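Local coordinates for putative integron gene cassette protein (Uncultured bacterium, PDB 3GHJ), which is of unknown function but, as a member of the glyoxalase/bleomycin resistance protein/dioxygenase superfamily encoded on a mobile gene cassette, may bind or transform a small molecule, at residues A[34-38]-A[130-134]; A[45-50]-A[105-110]. The protein carries 1 engineered substitution. All coordinates share one frame; numbering follows the deposited sequence. Where two conformers were deposited one is given.

Contact 1. Residues A[34-38]-A[130-134]; sequences VKVKN and DPNGH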
loop_
_atom_site.group_PDB
_atom_site.type_symbol
_atom_site.label_atom_id
_atom_site.label_comp_id
_atom_site.label_asym_id
_atom_site.label_seq_id
_atom_site.Cartn_x
_atom_site.Cartn_y
_atom_site.Cartn_z
ATOM N N VAL A 34 2.222 -6.913 -4.346
ATOM C CA VAL A 34 1.298 -7.960 -3.912
ATOM C C VAL A 34 1.821 -9.301 -4.404
ATOM O O VAL A 34 1.956 -9.513 -5.616
ATOM C CB VAL A 34 -0.101 -7.725 -4.498
ATOM C CG1 VAL A 34 -1.077 -8.773 -3.982
ATOM C CG2 VAL A 34 -0.596 -6.317 -4.137
ATOM N N LYS A 35 2.134 -10.199 -3.473
ATOM C CA LYS A 35 2.572 -11.545 -3.839
ATOM C C LYS A 35 1.382 -12.369 -4.295
ATOM O O LYS A 35 0.377 -12.458 -3.594
ATOM C CB LYS A 35 3.261 -12.234 -2.658
ATOM C CG LYS A 35 4.437 -11.456 -2.089
ATOM C CD LYS A 35 5.525 -11.237 -3.123
ATOM C CE LYS A 35 6.738 -10.553 -2.505
ATOM N NZ LYS A 35 7.863 -10.446 -3.475
ATOM N N VAL A 36 1.491 -12.972 -5.475
ATOM C CA VAL A 36 0.377 -13.731 -6.033
ATOM C C VAL A 36 0.787 -15.151 -6.398
ATOM O O VAL A 36 1.916 -15.388 -6.820
ATOM C CB VAL A 36 -0.228 -13.023 -7.276
ATOM C CG1 VAL A 36 -0.597 -11.580 -6.927
ATOM C CG2 VAL A 36 0.737 -13.054 -8.465
ATOM N N LYS A 37 -0.144 -16.083 -6.250
ATOM C CA LYS A 37 0.122 -17.481 -6.606
ATOM C C LYS A 37 0.159 -17.716 -8.117
ATOM O O LYS A 37 0.912 -18.564 -8.602
ATOM C CB LYS A 37 -0.906 -18.405 -5.951
ATOM C CG LYS A 37 -0.715 -18.563 -4.446
ATOM C CD LYS A 37 0.506 -19.415 -4.116
ATOM C CE LYS A 37 0.629 -19.646 -2.614
ATOM N NZ LYS A 37 1.643 -20.693 -2.299
ATOM N N ASN A 38 -0.649 -16.967 -8.857
ATOM C CA ASN A 38 -0.766 -17.147 -10.296
ATOM C C ASN A 38 -0.888 -15.778 -10.946
ATOM O O ASN A 38 -1.894 -15.081 -10.764
ATOM C CB ASN A 38 -1.989 -18.017 -10.609
ATOM C CG ASN A 38 -2.131 -18.336 -12.091
ATOM O OD1 ASN A 38 -2.173 -17.447 -12.935
ATOM N ND2 ASN A 38 -2.245 -19.624 -12.406
ATOM N N ASP A 130 -8.834 -10.974 -2.559
ATOM C CA ASP A 130 -8.378 -11.227 -3.916
ATOM C C ASP A 130 -8.223 -12.752 -4.107
ATOM O O ASP A 130 -8.542 -13.519 -3.189
ATOM C CB ASP A 130 -7.111 -10.402 -4.256
ATOM C CG ASP A 130 -5.819 -11.033 -3.768
ATOM O OD1 ASP A 130 -5.845 -11.976 -2.957
ATOM O OD2 ASP A 130 -4.762 -10.550 -4.215
ATOM N N PRO A 131 -7.782 -13.200 -5.290
ATOM C CA PRO A 131 -7.721 -14.654 -5.515
ATOM C C PRO A 131 -6.731 -15.376 -4.612
ATOM O O PRO A 131 -6.777 -16.608 -4.497
ATOM C CB PRO A 131 -7.266 -14.756 -6.974
ATOM C CG PRO A 131 -7.805 -13.507 -7.603
ATOM C CD PRO A 131 -7.615 -12.445 -6.546
ATOM N N ASN A 132 -5.839 -14.620 -3.982
ATOM C CA ASN A 132 -4.824 -15.170 -3.097
ATOM C C ASN A 132 -5.272 -15.160 -1.648
ATOM O O ASN A 132 -4.515 -15.560 -0.757
ATOM C CB ASN A 132 -3.569 -14.309 -3.226
ATOM C CG ASN A 132 -3.184 -14.095 -4.666
ATOM O OD1 ASN A 132 -3.343 -12.989 -5.227
ATOM N ND2 ASN A 132 -2.710 -15.148 -5.298
ATOM N N GLY A 133 -6.476 -14.667 -1.392
ATOM C CA GLY A 133 -6.947 -14.538 -0.031
ATOM C C GLY A 133 -6.355 -13.352 0.704
ATOM O O GLY A 133 -6.462 -13.265 1.925
ATOM N N HIS A 134 -5.733 -12.428 -0.020
ATOM C CA HIS A 134 -5.308 -11.213 0.656
ATOM C C HIS A 134 -6.520 -10.444 1.137
ATOM O O HIS A 134 -7.615 -10.541 0.553
ATOM C CB HIS A 134 -4.443 -10.350 -0.253
ATOM C CG HIS A 134 -3.128 -10.977 -0.561
ATOM N ND1 HIS A 134 -2.340 -11.549 0.415
ATOM C CD2 HIS A 134 -2.475 -11.154 -1.734
ATOM C CE1 HIS A 134 -1.249 -12.044 -0.145
ATOM N NE2 HIS A 134 -1.303 -11.811 -1.446
#

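Contact 2. Residues A[45-50]-A[105-110]; sequences FYTEIL and LESKGV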
loop_
_atom_site.group_PDB
_atom_site.type_symbol
_atom_site.label_atom_id
_atom_site.label_comp_id
_atom_site.label_asym_id
_atom_site.label_seq_id
_atom_site.Cartn_x
_atom_site.Cartn_y
_atom_site.Cartn_z
ATOM N N PHE A 45 -8.048 -10.643 -12.173
ATOM C CA PHE A 45 -8.849 -10.080 -11.094
ATOM C C PHE A 45 -8.634 -8.566 -10.973
ATOM O O PHE A 45 -9.586 -7.789 -10.933
ATOM C CB PHE A 45 -8.512 -10.771 -9.772
ATOM C CG PHE A 45 -9.254 -10.223 -8.580
ATOM C CD1 PHE A 45 -8.741 -9.152 -7.845
ATOM C CD2 PHE A 45 -10.458 -10.791 -8.179
ATOM C CE1 PHE A 45 -9.424 -8.654 -6.746
ATOM C CE2 PHE A 45 -11.141 -10.303 -7.080
ATOM C CZ PHE A 45 -10.621 -9.239 -6.358
ATOM N N TYR A 46 -7.375 -8.150 -10.906
ATOM C CA TYR A 46 -7.080 -6.736 -10.696
ATOM C C TYR A 46 -7.476 -5.846 -11.877
ATOM O O TYR A 46 -7.845 -4.694 -11.687
ATOM C CB TYR A 46 -5.604 -6.545 -10.298
ATOM C CG TYR A 46 -5.339 -6.929 -8.850
ATOM C CD1 TYR A 46 -5.089 -8.248 -8.485
ATOM C CD2 TYR A 46 -5.387 -5.974 -7.842
ATOM C CE1 TYR A 46 -4.871 -8.606 -7.152
ATOM C CE2 TYR A 46 -5.172 -6.322 -6.513
ATOM C CZ TYR A 46 -4.916 -7.631 -6.177
ATOM O OH TYR A 46 -4.708 -7.961 -4.855
ATOM N N THR A 47 -7.427 -6.387 -13.092
ATOM C CA THR A 47 -7.821 -5.598 -14.255
ATOM C C THR A 47 -9.324 -5.700 -14.551
ATOM O O THR A 47 -9.983 -4.691 -14.779
ATOM C CB THR A 47 -7.014 -5.981 -15.513
ATOM O OG1 THR A 47 -7.239 -7.362 -15.837
ATOM C CG2 THR A 47 -5.528 -5.752 -15.302
ATOM N N GLU A 48 -9.872 -6.906 -14.518
ATOM C CA GLU A 48 -11.258 -7.087 -14.954
ATOM C C GLU A 48 -12.269 -6.806 -13.853
ATOM O O GLU A 48 -13.358 -6.294 -14.119
ATOM C CB GLU A 48 -11.465 -8.493 -15.522
ATOM C CG GLU A 48 -10.593 -8.784 -16.731
ATOM C CD GLU A 48 -10.757 -10.201 -17.246
ATOM O OE1 GLU A 48 -11.684 -10.897 -16.785
ATOM O OE2 GLU A 48 -9.959 -10.619 -18.111
ATOM N N ILE A 49 -11.927 -7.148 -12.615
ATOM C CA ILE A 49 -12.842 -6.911 -11.515
ATOM C C ILE A 49 -12.611 -5.543 -10.879
ATOM O O ILE A 49 -13.547 -4.758 -10.735
ATOM C CB ILE A 49 -12.817 -8.048 -10.470
ATOM C CG1 ILE A 49 -13.328 -9.338 -11.117
ATOM C CG2 ILE A 49 -13.690 -7.698 -9.266
ATOM C CD1 ILE A 49 -13.602 -10.459 -10.144
ATOM N N LEU A 50 -11.366 -5.233 -10.529
ATOM C CA LEU A 50 -11.079 -3.922 -9.949
ATOM C C LEU A 50 -10.879 -2.806 -10.979
ATOM O O LEU A 50 -10.922 -1.630 -10.631
ATOM C CB LEU A 50 -9.880 -3.988 -8.993
ATOM C CG LEU A 50 -10.053 -4.940 -7.804
ATOM C CD1 LEU A 50 -8.855 -4.828 -6.868
ATOM C CD2 LEU A 50 -11.349 -4.652 -7.050
ATOM N N LEU A 105 -18.961 -5.665 -6.925
ATOM C CA LEU A 105 -18.119 -6.801 -6.570
ATOM C C LEU A 105 -18.951 -8.075 -6.448
ATOM O O LEU A 105 -18.579 -9.124 -6.987
ATOM C CB LEU A 105 -17.356 -6.533 -5.266
ATOM C CG LEU A 105 -16.200 -5.531 -5.315
ATOM C CD1 LEU A 105 -15.679 -5.289 -3.909
ATOM C CD2 LEU A 105 -15.089 -6.038 -6.211
ATOM N N GLU A 106 -20.078 -7.977 -5.749
ATOM C CA GLU A 106 -20.943 -9.135 -5.544
ATOM C C GLU A 106 -21.413 -9.695 -6.883
ATOM O O GLU A 106 -21.487 -10.915 -7.060
ATOM C CB GLU A 106 -22.126 -8.767 -4.649
ATOM C CG GLU A 106 -21.753 -8.578 -3.187
ATOM C CD GLU A 106 -22.882 -7.997 -2.360
ATOM O OE1 GLU A 106 -23.761 -7.318 -2.944
ATOM O OE2 GLU A 106 -22.885 -8.206 -1.131
ATOM N N SER A 107 -21.718 -8.809 -7.825
ATOM C CA SER A 107 -22.207 -9.250 -9.132
ATOM C C SER A 107 -21.142 -10.042 -9.886
ATOM O O SER A 107 -21.463 -10.886 -10.727
ATOM C CB SER A 107 -22.684 -8.059 -9.968
ATOM O OG SER A 107 -21.592 -7.317 -10.472
ATOM N N LYS A 108 -19.877 -9.776 -9.569
ATOM C CA LYS A 108 -18.761 -10.426 -10.244
ATOM C C LYS A 108 -18.285 -11.643 -9.454
ATOM O O LYS A 108 -17.233 -12.205 -9.755
ATOM C CB LYS A 108 -17.610 -9.437 -10.453
ATOM C CG LYS A 108 -17.910 -8.351 -11.482
ATOM C CD LYS A 108 -16.802 -7.306 -11.528
ATOM C CE LYS A 108 -17.123 -6.194 -12.523
ATOM N NZ LYS A 108 -16.056 -5.146 -12.584
ATOM N N GLY A 109 -19.063 -12.032 -8.447
ATOM C CA GLY A 109 -18.803 -13.234 -7.674
ATOM C C GLY A 109 -17.900 -13.054 -6.467
ATOM O O GLY A 109 -17.423 -14.031 -5.902
ATOM N N VAL A 110 -17.674 -11.808 -6.062
ATOM C CA VAL A 110 -16.811 -11.530 -4.918
ATOM C C VAL A 110 -17.626 -11.272 -3.660
ATOM O O VAL A 110 -18.476 -10.382 -3.642
ATOM C CB VAL A 110 -15.928 -10.289 -5.188
ATOM C CG1 VAL A 110 -15.049 -9.964 -3.971
ATOM C CG2 VAL A 110 -15.084 -10.503 -6.443
#

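Contact 1. Residues A[34-38]-A[130-134]
The one clear hydrogen bond between 34-38 and 130-134 runs from the ring of His134 to the backbone of Lys35. His134 NE2 gives its proton to Lys35 O at 2.8 Å, and the bond is nearly straight (167° at the hydrogen). The oxygen lies in the plane of the imidazole, and the donor lies in the carbonyl plane. ND1, the other ring nitrogen, is hydrogen-bonded to Gln87 N, so both ring nitrogens are engaged and the ring's rotation is fixed.

Van der Waals packing fills the rest. Val34 CG1, held anti to the backbone N (chi1 -177°), reaches CD2 of His134 at 3.6 Å. Asn132, the most covered residue here, lies across Val36 and the base of Lys37, close to the chain where the strand ends; the amine of Lys37 leads off to Lys81 O.

Polar bonds inside 130-134 give the loop its shape. Asp130 OD1 takes the backbone N of Asn132 at 2.8 Å, an Asx turn. His134 N reaches the same Asp130 OD1 at 3.0 Å, from the opposite face of the carboxylate plane. Gly133 N closes on Asp130 O at 3.0 Å, completing a type I beta turn with glycine at positive phi in its last position. The other carboxylate oxygen, OD2, bonds to Tyr46 OH, so this buried acid is held through both oxygens.

Altogether this is a compact Asx-turn and beta-turn connection between antiparallel strands 123-129 and 135-140 of one four-stranded sheet, docked on the end of strand 28-36, outermost within this chain in the other sheet.

Contact 2. Residues A[45-50]-A[105-110]
The Phe45 ring meets Val110 through CE2, which sits 4.0 Å from Val110 CG2; the methyl comes in obliquely, and the two side chains cross at about a right angle. One face of the ring is covered from within its own helix by Ile49, whose CB stands 4.3 Å above the plane, offset toward the rim. With CG anti to the backbone N (chi1 178°), the Phe45 ring is carried toward 105-110.

Ile49 is the centre of the contact and uses both branches. CG2 touches Leu105 CD2 at 3.7 Å, while CD1 extends to Val110 CG2 at 4.0 Å. Leu50 adds its CD2 against the same Leu105 methyl.

Lys108 lies alongside Ile49, running the opposite way. Its chain is extended beyond CG, which carries NZ to the C-terminal end of helix 39-49, where it donates to Ile49 O at 3.1 Å and weakly to Glu48 O at 3.3 Å. A positive charge at this end would be expected to suit the helix dipole.

Helix 98-107 stops in a Schellman motif: Val110 N returns to Leu105 O, Gly109 N to Glu106 O, with Gly109 at positive phi. The turn brings Val110 back toward Ile49. The C-terminal ends of helices 39-49 and 98-107 thus meet over the sheet, with Phe45, Leu50, Leu105 and Val110 all resting on Phe128 of strand 123-129, and Leu50 and Leu105 also on Phe138 of strand 135-140.

In the fold
From the N terminus the chain runs through strand 28-36 into helix 39-49, so the first segments of the two contacts follow each other closely. Contact 2 then closes a loop of 54 residues by bringing helix 98-107 back to that helix. Contact 1 closes a wider loop, of 91 residues, which encloses contact 2 entirely. Their centres lie about 14 Å apart, yet they touch: the Phe45 ring packs on Pro131, with Pro131 CD 3.4 Å from Phe45 CG, and on Asp130 CB. Contact 1 ties the end of strand 28-36 to the loop 130-134, contact 2 ties helix 39-49 to the end of helix 98-107, and together they join the first half of the chain to the second.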